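Local coordinates for histidinol dehydrogenase (Elizabethkingia anophelis NUHP1, PDB 6AN0), which probably catalyses the two successive NAD-dependent oxidations of L-histidinol, through L-histidinaldehyde, that complete L-histidine biosynthesis, with one zinc ion per subunit, at residues Q88-A93 / T143-G148; I131-G136 / P173-T178; L260-E265 / C359-D364; N291-L296 / I301-L306. All blocks are in the same frame, centred on the assembly; numbering follows the deposited sequence.

Contact 3 holds the zinc ligand D364. The side chains of A93 in contact 1 and P134 in contact 2 each lie about 13 Å from that zinc ion, and that of L296 in contact 4 about 12 Å. Contacts 1 and 2 pack side by side, their centres 11 Å apart: L145 CD2 lies 3.5 Å from T178 CG2, and T143 CG2 lies 3.7 Å from I133 CD1. Contact 1 also meets contact 3, where M146 CE sits 3.4 Å from D364 O. Contact 4 packs behind helix 253-264, with A264 CB 3.8 Å from A302 CB. Contacts 2 and 4 do not touch; their nearest atoms are about 12 Å apart. Contacts 1, 3 and 4 also touch the second subunit.

Contact 1: residues Q88-A93 / T143-G148; sequences QAIQMA and TVLMLG
L145 reaches from helix 142-154 to helix 84-102 with a single methyl, CD1, which meets both I90 and A93. Its CG stands anti to the carbonyl carbon (chi1 -64°), and the second torsion is extended (chi2 177°), which carries CD1 to the far end of the side chain, where it spans the gap between the helices. There it lies 3.9 Å from A93 CB. It is also 4.1 Å from I90 CG2 and 4.0 Å from I90 O, and therefore rests on backbone as well as on methyls. I90 and A93 are three residues apart, so they sit on the same face of their helix, and CD1 meets that face at both positions.

The I90 side chain divides its work. CG2, the branch anti to the backbone N, takes the contact with L145, while the CG1-CD1 arm runs out to T178 of helix 173-181; I90 also touches L181. No hydrogen bond joins the two segments, and all three touching residues are buried. Within these segments the closest CA atoms, of A93 and L145, are 8.1 Å apart.

Farther along helix 84-102, A94 and I97 also receive L145, and A93 packs on M414 of the second subunit. Helix 142-154 is the crossover between the parallel strands 117-132 and 158-163, and L147 on its other side lies against I131 of the first of them.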
loop_
_atom_site.group_PDB
_atom_site.type_symbol
_atom_site.label_atom_id
_atom_site.label_comp_id
_atom_site.label_asym_id
_atom_site.label_seq_id
_atom_site.Cartn_x
_atom_site.Cartn_y
_atom_site.Cartn_z
ATOM N N GLN A 88 20.913 -26.264 -7.537
ATOM C CA GLN A 88 19.707 -26.949 -7.994
ATOM C C GLN A 88 18.508 -26.596 -7.119
ATOM O O GLN A 88 17.397 -26.389 -7.626
ATOM C CB GLN A 88 19.960 -28.457 -7.999
ATOM C CG GLN A 88 18.763 -29.318 -8.314
ATOM C CD GLN A 88 19.156 -30.778 -8.464
ATOM O OE1 GLN A 88 19.877 -31.145 -9.393
ATOM N NE2 GLN A 88 18.708 -31.615 -7.529
ATOM N N ALA A 89 18.716 -26.520 -5.803
ATOM C CA ALA A 89 17.626 -26.178 -4.895
ATOM C C ALA A 89 17.148 -24.747 -5.116
ATOM O O ALA A 89 15.939 -24.480 -5.109
ATOM C CB ALA A 89 18.071 -26.381 -3.445
ATOM N N ILE A 90 18.082 -23.810 -5.301
ATOM C CA ILE A 90 17.693 -22.420 -5.507
ATOM C C ILE A 90 16.924 -22.269 -6.812
ATOM O O ILE A 90 15.945 -21.514 -6.889
ATOM C CB ILE A 90 18.934 -21.506 -5.457
ATOM C CG1 ILE A 90 19.511 -21.505 -4.037
ATOM C CG2 ILE A 90 18.576 -20.085 -5.891
ATOM C CD1 ILE A 90 20.780 -20.681 -3.869
ATOM N N GLN A 91 17.345 -22.987 -7.859
ATOM C CA GLN A 91 16.624 -22.913 -9.126
ATOM C C GLN A 91 15.224 -23.507 -9.005
ATOM O O GLN A 91 14.272 -22.994 -9.605
ATOM C CB GLN A 91 17.436 -23.611 -10.219
ATOM C CG GLN A 91 18.764 -22.910 -10.452
ATOM C CD GLN A 91 19.481 -23.361 -11.701
ATOM O OE1 GLN A 91 20.148 -22.564 -12.363
ATOM N NE2 GLN A 91 19.362 -24.643 -12.027
ATOM N N MET A 92 15.083 -24.593 -8.245
ATOM C CA MET A 92 13.767 -25.169 -7.980
ATOM C C MET A 92 12.863 -24.161 -7.283
ATOM O O MET A 92 11.698 -23.983 -7.659
ATOM C CB MET A 92 13.923 -26.433 -7.132
ATOM C CG MET A 92 12.630 -27.142 -6.774
ATOM S SD MET A 92 11.886 -26.533 -5.244
ATOM C CE MET A 92 13.077 -27.103 -4.022
ATOM N N ALA A 93 13.385 -23.499 -6.250
ATOM C CA ALA A 93 12.607 -22.478 -5.553
ATOM C C ALA A 93 12.249 -21.321 -6.483
ATOM O O ALA A 93 11.102 -20.863 -6.510
ATOM C CB ALA A 93 13.385 -21.977 -4.337
ATOM N N THR A 143 15.253 -14.430 0.683
ATOM C CA THR A 143 14.560 -13.155 0.519
ATOM C C THR A 143 14.901 -12.489 -0.811
ATOM O O THR A 143 14.080 -11.749 -1.366
ATOM C CB THR A 143 14.900 -12.242 1.700
ATOM O OG1 THR A 143 14.506 -12.904 2.902
ATOM C CG2 THR A 143 14.152 -10.911 1.609
ATOM N N VAL A 144 16.106 -12.731 -1.337
ATOM C CA VAL A 144 16.452 -12.204 -2.656
ATOM C C VAL A 144 15.475 -12.723 -3.707
ATOM O O VAL A 144 14.979 -11.960 -4.546
ATOM C CB VAL A 144 17.907 -12.554 -3.014
ATOM C CG1 VAL A 144 18.225 -12.086 -4.423
ATOM C CG2 VAL A 144 18.868 -11.935 -1.996
ATOM N N LEU A 145 15.183 -14.030 -3.677
ATOM C CA LEU A 145 14.197 -14.583 -4.612
ATOM C C LEU A 145 12.821 -13.962 -4.411
ATOM O O LEU A 145 12.130 -13.632 -5.386
ATOM C CB LEU A 145 14.093 -16.104 -4.451
ATOM C CG LEU A 145 15.326 -16.936 -4.787
ATOM C CD1 LEU A 145 15.052 -18.413 -4.508
ATOM C CD2 LEU A 145 15.741 -16.708 -6.240
ATOM N N MET A 146 12.401 -13.808 -3.152
ATOM C CA MET A 146 11.040 -13.367 -2.845
ATOM C C MET A 146 10.769 -11.942 -3.319
ATOM O O MET A 146 9.619 -11.593 -3.619
ATOM C CB MET A 146 10.791 -13.445 -1.334
ATOM C CG MET A 146 10.833 -14.850 -0.746
ATOM S SD MET A 146 9.498 -15.887 -1.392
ATOM C CE MET A 146 10.001 -17.524 -0.834
ATOM N N LEU A 147 11.785 -11.087 -3.323
ATOM C CA LEU A 147 11.610 -9.693 -3.708
ATOM C C LEU A 147 12.089 -9.419 -5.121
ATOM O O LEU A 147 11.459 -8.638 -5.841
ATOM C CB LEU A 147 12.353 -8.773 -2.732
ATOM C CG LEU A 147 11.921 -8.953 -1.277
ATOM C CD1 LEU A 147 12.757 -8.058 -0.366
ATOM C CD2 LEU A 147 10.428 -8.660 -1.077
ATOM N N GLY A 148 13.157 -10.098 -5.544
ATOM C CA GLY A 148 13.695 -9.864 -6.877
ATOM C C GLY A 148 12.825 -10.433 -7.987
ATOM O O GLY A 148 12.714 -9.841 -9.063
#

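Contact 2: residues I131-G136 / P173-T178; sequences IYIPGG and PAILYT
I133 is the first residue of 131-136 to touch I175, just past the end of strand 117-132. The strand itself is fixed by backbone bonds from I131 to T160 and C162. Y132, predicted to bind NAD, bonds G192 N through its OH. I133 pairs with C162 as well. Its chi1 of -58° sets CG1 beside the backbone N and leaves CG2 anti to it; CG2 meets I175 CD1 at 4.1 Å, while the side chain also packs on T143 and V144. I175 shares the first torsion but is extended at the second (chi2 176°), which puts its terminal methyl CD1 at the contact. The two isoleucines run past one another in opposite directions.

Strands 158-163 and 186-189 are parallel neighbours, and helix 173-181 joins them as a beta-alpha-beta crossover; I175 lies on its first turn. Next along the chain, P134 points its CB away from the helix, though its O is 4.4 Å from I175 CD1. The P134 side chain is about 7 Å from that of N217, another predicted NAD-binding residue. G135 and G136 then continue as a loop, and the positive phi of G136 (106°) suits a glycine. Within helix 173-181, T178 OG1 donates to A174 O at 2.7 Å, sharing that carbonyl with T178 N.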
loop_
_atom_site.group_PDB
_atom_site.type_symbol
_atom_site.label_atom_id
_atom_site.label_comp_id
_atom_site.label_asym_id
_atom_site.label_seq_id
_atom_site.Cartn_x
_atom_site.Cartn_y
_atom_site.Cartn_z
ATOM N N ILE A 131 16.034 -2.959 -2.703
ATOM C CA ILE A 131 15.899 -4.150 -1.862
ATOM C C ILE A 131 17.005 -4.118 -0.818
ATOM O O ILE A 131 18.185 -4.001 -1.166
ATOM C CB ILE A 131 15.983 -5.455 -2.684
ATOM C CG1 ILE A 131 14.815 -5.554 -3.677
ATOM C CG2 ILE A 131 16.004 -6.676 -1.747
ATOM C CD1 ILE A 131 15.027 -6.643 -4.772
ATOM N N TYR A 132 16.624 -4.237 0.451
ATOM C CA TYR A 132 17.568 -4.342 1.557
ATOM C C TYR A 132 17.645 -5.782 2.042
ATOM O O TYR A 132 16.610 -6.393 2.322
ATOM C CB TYR A 132 17.145 -3.441 2.717
ATOM C CG TYR A 132 18.191 -3.497 3.792
ATOM C CD1 TYR A 132 19.394 -2.829 3.622
ATOM C CD2 TYR A 132 18.028 -4.291 4.918
ATOM C CE1 TYR A 132 20.396 -2.900 4.567
ATOM C CE2 TYR A 132 19.044 -4.360 5.886
ATOM C CZ TYR A 132 20.218 -3.663 5.690
ATOM O OH TYR A 132 21.242 -3.701 6.616
ATOM N N ILE A 133 18.867 -6.309 2.180
ATOM C CA ILE A 133 19.092 -7.666 2.661
ATOM C C ILE A 133 20.072 -7.608 3.826
ATOM O O ILE A 133 21.235 -7.242 3.631
ATOM C CB ILE A 133 19.640 -8.595 1.561
ATOM C CG1 ILE A 133 18.693 -8.651 0.346
ATOM C CG2 ILE A 133 19.916 -9.988 2.120
ATOM C CD1 ILE A 133 17.394 -9.376 0.616
ATOM N N PRO A 134 19.669 -7.968 5.045
ATOM C CA PRO A 134 20.631 -7.973 6.159
ATOM C C PRO A 134 21.790 -8.917 5.882
ATOM O O PRO A 134 21.675 -9.874 5.114
ATOM C CB PRO A 134 19.797 -8.454 7.355
ATOM C CG PRO A 134 18.374 -8.092 6.990
ATOM C CD PRO A 134 18.311 -8.336 5.488
ATOM N N GLY A 135 22.922 -8.635 6.525
ATOM C CA GLY A 135 24.108 -9.457 6.428
ATOM C C GLY A 135 24.219 -10.452 7.565
ATOM O O GLY A 135 23.214 -10.929 8.107
ATOM N N GLY A 136 25.458 -10.760 7.942
ATOM C CA GLY A 136 25.737 -11.748 8.970
ATOM C C GLY A 136 26.261 -13.039 8.372
ATOM O O GLY A 136 26.370 -13.207 7.152
ATOM N N PRO A 173 28.519 -15.560 -0.510
ATOM C CA PRO A 173 28.389 -15.979 -1.920
ATOM C C PRO A 173 26.983 -16.365 -2.329
ATOM O O PRO A 173 26.623 -16.169 -3.498
ATOM C CB PRO A 173 29.346 -17.180 -2.024
ATOM C CG PRO A 173 29.695 -17.549 -0.608
ATOM C CD PRO A 173 29.610 -16.271 0.175
ATOM N N ALA A 174 26.181 -16.928 -1.420
ATOM C CA ALA A 174 24.809 -17.297 -1.786
ATOM C C ALA A 174 23.952 -16.083 -2.108
ATOM O O ALA A 174 23.053 -16.163 -2.961
ATOM C CB ALA A 174 24.157 -18.117 -0.671
ATOM N N ILE A 175 24.181 -14.955 -1.436
ATOM C CA ILE A 175 23.439 -13.745 -1.775
ATOM C C ILE A 175 23.778 -13.293 -3.189
ATOM O O ILE A 175 22.886 -12.980 -3.990
ATOM C CB ILE A 175 23.722 -12.625 -0.756
ATOM C CG1 ILE A 175 23.118 -12.967 0.601
ATOM C CG2 ILE A 175 23.193 -11.270 -1.277
ATOM C CD1 ILE A 175 23.458 -11.936 1.688
ATOM N N LEU A 176 25.077 -13.217 -3.503
ATOM C CA LEU A 176 25.490 -12.722 -4.814
ATOM C C LEU A 176 25.055 -13.677 -5.917
ATOM O O LEU A 176 24.568 -13.241 -6.969
ATOM C CB LEU A 176 27.010 -12.510 -4.849
ATOM C CG LEU A 176 27.555 -11.477 -3.853
ATOM C CD1 LEU A 176 29.069 -11.389 -3.953
ATOM C CD2 LEU A 176 26.915 -10.114 -4.095
ATOM N N TYR A 177 25.238 -14.985 -5.696
ATOM C CA TYR A 177 24.779 -15.971 -6.669
ATOM C C TYR A 177 23.292 -15.800 -6.960
ATOM O O TYR A 177 22.874 -15.744 -8.124
ATOM C CB TYR A 177 25.058 -17.399 -6.177
ATOM C CG TYR A 177 24.327 -18.408 -7.037
ATOM C CD1 TYR A 177 23.072 -18.913 -6.670
ATOM C CD2 TYR A 177 24.848 -18.789 -8.265
ATOM C CE1 TYR A 177 22.382 -19.805 -7.500
ATOM C CE2 TYR A 177 24.168 -19.671 -9.092
ATOM C CZ TYR A 177 22.944 -20.171 -8.710
ATOM O OH TYR A 177 22.298 -21.045 -9.548
ATOM N N THR A 178 22.477 -15.728 -5.901
ATOM C CA THR A 178 21.029 -15.667 -6.061
ATOM C C THR A 178 20.586 -14.362 -6.717
ATOM O O THR A 178 19.698 -14.371 -7.576
ATOM C CB THR A 178 20.348 -15.857 -4.701
ATOM O OG1 THR A 178 20.815 -17.080 -4.101
ATOM C CG2 THR A 178 18.852 -15.939 -4.881
#

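Contact 3: residues L260-E265 / C359-D364; sequences LLSQAE and CESAGD. With ZN (zinc ion), chain B.
S262 OG is gripped by three groups in the conformer described, one of two modelled: it bonds D259 O and accepts from two waters. One water, at 3.1 Å from S262 OG, leads to S361 N; the other, at 2.9 Å from it, leads to D364 OD2. The place is the end of a six-stranded parallel sheet of Rossmann-like type where strands 242-247, 271-276 and 331-335 begin: helix 253-264 is the crossover from strand 242-247 to strand 271-276, and helix 360-365 follows the edge strand 351-354. The two waters bridge the helices beside the direct approach of Q263 and E360. The serines come to 4.2 Å, between S262 CB and S361 OG, the latter bonded to H423 O of the second subunit.

Q263 and E360 both have CG anti to the backbone N, but Q263 bends at chi2 (60°) while E360 stays extended. That brings Q263 NE2 to 2.7 Å from E360 OE2, with angles too poor for a hydrogen bond; the amide and carboxylate planes are 31° apart. Q263 OE1 binds S241. Although Q263 is a predicted zinc ligand, its amide does not coordinate the metal here. D364 OD2 does, at 2.2 Å, with H266 and H423 of the second subunit, which puts the site at the dimer interface. Two waters complete the zinc shell, at 2.0 Å and 2.2 Å, and the farther one also donates a weak hydrogen bond to D364 OD1.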
loop_
_atom_site.group_PDB
_atom_site.type_symbol
_atom_site.label_atom_id
_atom_site.label_comp_id
_atom_site.label_asym_id
_atom_site.label_seq_id
_atom_site.Cartn_x
_atom_site.Cartn_y
_atom_site.Cartn_z
ATOM N N LEU A 260 6.503 -25.232 15.271
ATOM C CA LEU A 260 6.723 -24.217 16.297
ATOM C C LEU A 260 8.203 -23.898 16.442
ATOM O O LEU A 260 8.595 -22.726 16.517
ATOM C CB LEU A 260 6.163 -24.685 17.638
ATOM C CG LEU A 260 4.656 -24.912 17.733
ATOM C CD1 LEU A 260 4.328 -25.484 19.100
ATOM C CD2 LEU A 260 3.909 -23.599 17.476
ATOM N N LEU A 261 9.042 -24.932 16.512
ATOM C CA LEU A 261 10.465 -24.683 16.717
ATOM C C LEU A 261 11.104 -24.047 15.492
ATOM O O LEU A 261 12.072 -23.293 15.627
ATOM C CB LEU A 261 11.173 -25.979 17.098
ATOM C CG LEU A 261 10.838 -26.439 18.523
ATOM C CD1 LEU A 261 11.357 -27.829 18.793
ATOM C CD2 LEU A 261 11.422 -25.461 19.536
ATOM N N SER A 262 10.575 -24.322 14.295
ATOM C CA SER A 262 11.113 -23.670 13.105
ATOM C C SER A 262 10.910 -22.160 13.173
ATOM O O SER A 262 11.810 -21.393 12.818
ATOM C CB SER A 262 10.490 -24.261 11.833
ATOM O OG SER A 262 9.128 -23.907 11.676
ATOM N N GLN A 263 9.747 -21.713 13.649
ATOM C CA GLN A 263 9.531 -20.282 13.814
ATOM C C GLN A 263 10.347 -19.720 14.981
ATOM O O GLN A 263 10.903 -18.619 14.879
ATOM C CB GLN A 263 8.042 -20.002 14.024
ATOM C CG GLN A 263 7.721 -18.519 14.205
ATOM C CD GLN A 263 8.130 -17.714 12.995
ATOM O OE1 GLN A 263 9.063 -16.915 13.050
ATOM N NE2 GLN A 263 7.444 -17.932 11.889
ATOM N N ALA A 264 10.442 -20.465 16.094
ATOM C CA ALA A 264 11.109 -19.945 17.293
ATOM C C ALA A 264 12.594 -19.707 17.067
ATOM O O ALA A 264 13.162 -18.769 17.640
ATOM C CB ALA A 264 10.936 -20.900 18.473
ATOM N N GLU A 265 13.244 -20.532 16.241
ATOM C CA GLU A 265 14.680 -20.387 16.044
ATOM C C GLU A 265 15.048 -19.152 15.228
ATOM O O GLU A 265 16.245 -18.859 15.096
ATOM C CB GLU A 265 15.250 -21.641 15.373
ATOM C CG GLU A 265 15.108 -21.616 13.857
ATOM C CD GLU A 265 15.767 -22.805 13.172
ATOM O OE1 GLU A 265 16.584 -23.496 13.811
ATOM O OE2 GLU A 265 15.462 -23.046 11.980
ATOM N N CYS A 359 4.196 -27.548 5.716
ATOM C CA CYS A 359 4.992 -26.919 6.761
ATOM C C CYS A 359 5.347 -25.487 6.371
ATOM O O CYS A 359 5.346 -25.109 5.197
ATOM C CB CYS A 359 6.258 -27.728 7.071
ATOM S SG CYS A 359 7.375 -27.994 5.677
ATOM N N GLU A 360 5.633 -24.671 7.387
ATOM C CA GLU A 360 5.958 -23.280 7.101
ATOM C C GLU A 360 7.275 -23.161 6.345
ATOM O O GLU A 360 7.428 -22.258 5.515
ATOM C CB GLU A 360 6.009 -22.465 8.397
ATOM C CG GLU A 360 6.274 -20.969 8.166
ATOM C CD GLU A 360 6.436 -20.202 9.472
ATOM O OE1 GLU A 360 5.812 -20.600 10.472
ATOM O OE2 GLU A 360 7.188 -19.203 9.502
ATOM N N SER A 361 8.231 -24.057 6.617
ATOM C CA SER A 361 9.499 -24.040 5.889
ATOM C C SER A 361 9.290 -24.088 4.383
ATOM O O SER A 361 10.047 -23.465 3.632
ATOM C CB SER A 361 10.382 -25.213 6.326
ATOM O OG SER A 361 10.700 -25.096 7.693
ATOM N N ALA A 362 8.264 -24.814 3.917
ATOM C CA ALA A 362 8.014 -24.880 2.476
ATOM C C ALA A 362 7.629 -23.515 1.915
ATOM O O ALA A 362 8.091 -23.125 0.835
ATOM C CB ALA A 362 6.926 -25.915 2.167
ATOM N N GLY A 363 6.781 -22.772 2.627
ATOM C CA GLY A 363 6.452 -21.429 2.179
ATOM C C GLY A 363 7.628 -20.479 2.314
ATOM O O GLY A 363 7.810 -19.581 1.485
ATOM N N ASP A 364 8.438 -20.663 3.361
ATOM C CA ASP A 364 9.637 -19.848 3.534
ATOM C C ASP A 364 10.563 -19.950 2.331
ATOM O O ASP A 364 11.224 -18.971 1.968
ATOM C CB ASP A 364 10.403 -20.273 4.791
ATOM C CG ASP A 364 9.735 -19.822 6.070
ATOM O OD1 ASP A 364 8.810 -18.975 6.011
ATOM O OD2 ASP A 364 10.135 -20.341 7.135
HETATM ZN ZN ZN B . 11.258 -19.076 8.508
HETATM O O HOH W 1 7.597 -25.346 9.465
HETATM O O HOH W 2 9.382 -21.932 9.505
HETATM O O HOH W 3 9.786 -17.461 8.076
HETATM O O HOH W 4 9.871 -19.498 9.941
#

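Contact 4: residues N291-L296 / I301-L306; sequences NQLTQL and IASQAL
With chi1 at 180° and chi2 at 59°, L293 spreads its two methyls over the helix that holds A302 and S303. Helices 279-293 and 299-307 together make the long crossover between the parallel strands 271-276 and 310-313, and this contact closes the corner between them. L293 CD1 rests on A302 CB at 4.0 Å; CD2 faces S303 and lies 4.3 Å from L306 CD1, a full turn farther on. L296 comes back to the same alanine, its CD1 being 4.1 Å from A302 CB, so that small methyl is met by two leucines. S303 has two modelled conformers; in the one described, OG bonds K299 O and contributes little more than bulk to L293. H8, from the N-terminal histidine tag, also lies against L293, S303 and L306, while L296 packs on F421 of the second subunit.

What returns L296 to the helix is a type I turn from L293 to L296, closed by L296 N to L293 O at 3.1 Å. Beside it, T294 OG1 donates to N291 O at 2.6 Å. The same hydroxyl oxygen accepts from Q295 NE2 at 3.0 Å, an almost straight bond (162°) lying close to the plane of the Q295 amide.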
loop_
_atom_site.group_PDB
_atom_site.type_symbol
_atom_site.label_atom_id
_atom_site.label_comp_id
_atom_site.label_asym_id
_atom_site.label_seq_id
_atom_site.Cartn_x
_atom_site.Cartn_y
_atom_site.Cartn_z
ATOM N N ASN A 291 11.702 -32.362 23.677
ATOM C CA ASN A 291 12.669 -33.324 23.153
ATOM C C ASN A 291 13.398 -32.779 21.930
ATOM O O ASN A 291 14.623 -32.904 21.827
ATOM C CB ASN A 291 11.976 -34.641 22.817
ATOM C CG ASN A 291 11.595 -35.421 24.051
ATOM O OD1 ASN A 291 12.081 -35.140 25.149
ATOM N ND2 ASN A 291 10.728 -36.413 23.881
ATOM N N GLN A 292 12.666 -32.170 20.996
ATOM C CA GLN A 292 13.300 -31.636 19.794
ATOM C C GLN A 292 14.181 -30.433 20.098
ATOM O O GLN A 292 15.203 -30.236 19.432
ATOM C CB GLN A 292 12.242 -31.251 18.754
ATOM C CG GLN A 292 11.502 -32.436 18.170
ATOM C CD GLN A 292 10.508 -32.017 17.107
ATOM O OE1 GLN A 292 10.756 -31.072 16.360
ATOM N NE2 GLN A 292 9.376 -32.714 17.036
ATOM N N LEU A 293 13.807 -29.620 21.091
ATOM C CA LEU A 293 14.594 -28.435 21.420
ATOM C C LEU A 293 16.036 -28.797 21.757
ATOM O O LEU A 293 16.963 -28.062 21.397
ATOM C CB LEU A 293 13.945 -27.687 22.585
ATOM C CG LEU A 293 14.647 -26.417 23.072
ATOM C CD1 LEU A 293 14.759 -25.412 21.940
ATOM C CD2 LEU A 293 13.901 -25.818 24.243
ATOM N N THR A 294 16.247 -29.931 22.433
ATOM C CA THR A 294 17.592 -30.325 22.840
ATOM C C THR A 294 18.537 -30.495 21.656
ATOM O O THR A 294 19.757 -30.424 21.836
ATOM C CB THR A 294 17.554 -31.633 23.645
ATOM O OG1 THR A 294 16.999 -32.682 22.841
ATOM C CG2 THR A 294 16.718 -31.475 24.904
ATOM N N GLN A 295 18.010 -30.713 20.456
ATOM C CA GLN A 295 18.834 -30.994 19.292
ATOM C C GLN A 295 19.113 -29.764 18.434
ATOM O O GLN A 295 19.815 -29.881 17.424
ATOM C CB GLN A 295 18.167 -32.081 18.443
ATOM C CG GLN A 295 17.824 -33.338 19.234
ATOM C CD GLN A 295 19.049 -33.992 19.859
ATOM O OE1 GLN A 295 19.993 -34.359 19.163
ATOM N NE2 GLN A 295 19.034 -34.140 21.180
ATOM N N LEU A 296 18.598 -28.591 18.804
ATOM C CA LEU A 296 18.719 -27.409 17.952
ATOM C C LEU A 296 20.041 -26.706 18.219
ATOM O O LEU A 296 20.300 -26.322 19.366
ATOM C CB LEU A 296 17.580 -26.437 18.206
ATOM C CG LEU A 296 16.142 -26.808 17.838
ATOM C CD1 LEU A 296 15.294 -25.548 17.810
ATOM C CD2 LEU A 296 16.087 -27.542 16.521
ATOM N N ILE A 301 18.346 -19.378 21.250
ATOM C CA ILE A 301 17.440 -18.407 20.653
ATOM C C ILE A 301 15.995 -18.900 20.718
ATOM O O ILE A 301 15.084 -18.140 21.072
ATOM C CB ILE A 301 17.888 -18.103 19.214
ATOM C CG1 ILE A 301 19.234 -17.372 19.216
ATOM C CG2 ILE A 301 16.812 -17.336 18.474
ATOM C CD1 ILE A 301 19.915 -17.373 17.873
ATOM N N ALA A 302 15.753 -20.172 20.379
ATOM C CA ALA A 302 14.375 -20.671 20.387
ATOM C C ALA A 302 13.797 -20.668 21.796
ATOM O O ALA A 302 12.612 -20.371 21.986
ATOM C CB ALA A 302 14.302 -22.081 19.794
ATOM N N SER A 303 14.623 -21.004 22.793
ATOM C CA SER A 303 14.165 -21.009 24.182
ATOM C C SER A 303 13.727 -19.618 24.628
ATOM O O SER A 303 12.722 -19.470 25.336
ATOM C CB SER A 303 15.270 -21.538 25.098
ATOM O OG SER A 303 15.616 -22.874 24.778
ATOM N N GLN A 304 14.478 -18.579 24.238
ATOM C CA GLN A 304 14.070 -17.216 24.572
ATOM C C GLN A 304 12.727 -16.862 23.931
ATOM O O GLN A 304 11.885 -16.210 24.559
ATOM C CB GLN A 304 15.142 -16.219 24.143
ATOM C CG GLN A 304 16.486 -16.421 24.836
ATOM C CD GLN A 304 17.567 -15.540 24.250
ATOM O OE1 GLN A 304 17.505 -14.311 24.347
ATOM N NE2 GLN A 304 18.562 -16.162 23.623
ATOM N N ALA A 305 12.514 -17.265 22.680
ATOM C CA ALA A 305 11.222 -16.998 22.050
ATOM C C ALA A 305 10.101 -17.787 22.719
ATOM O O ALA A 305 8.976 -17.290 22.840
ATOM C CB ALA A 305 11.278 -17.315 20.555
ATOM N N LEU A 306 10.380 -19.017 23.160
ATOM C CA LEU A 306 9.330 -19.806 23.800
ATOM C C LEU A 306 8.866 -19.184 25.113
ATOM O O LEU A 306 7.727 -19.416 25.537
ATOM C CB LEU A 306 9.803 -21.239 24.031
ATOM C CG LEU A 306 9.889 -22.079 22.753
ATOM C CD1 LEU A 306 10.455 -23.447 23.100
ATOM C CD2 LEU A 306 8.521 -22.215 22.090
#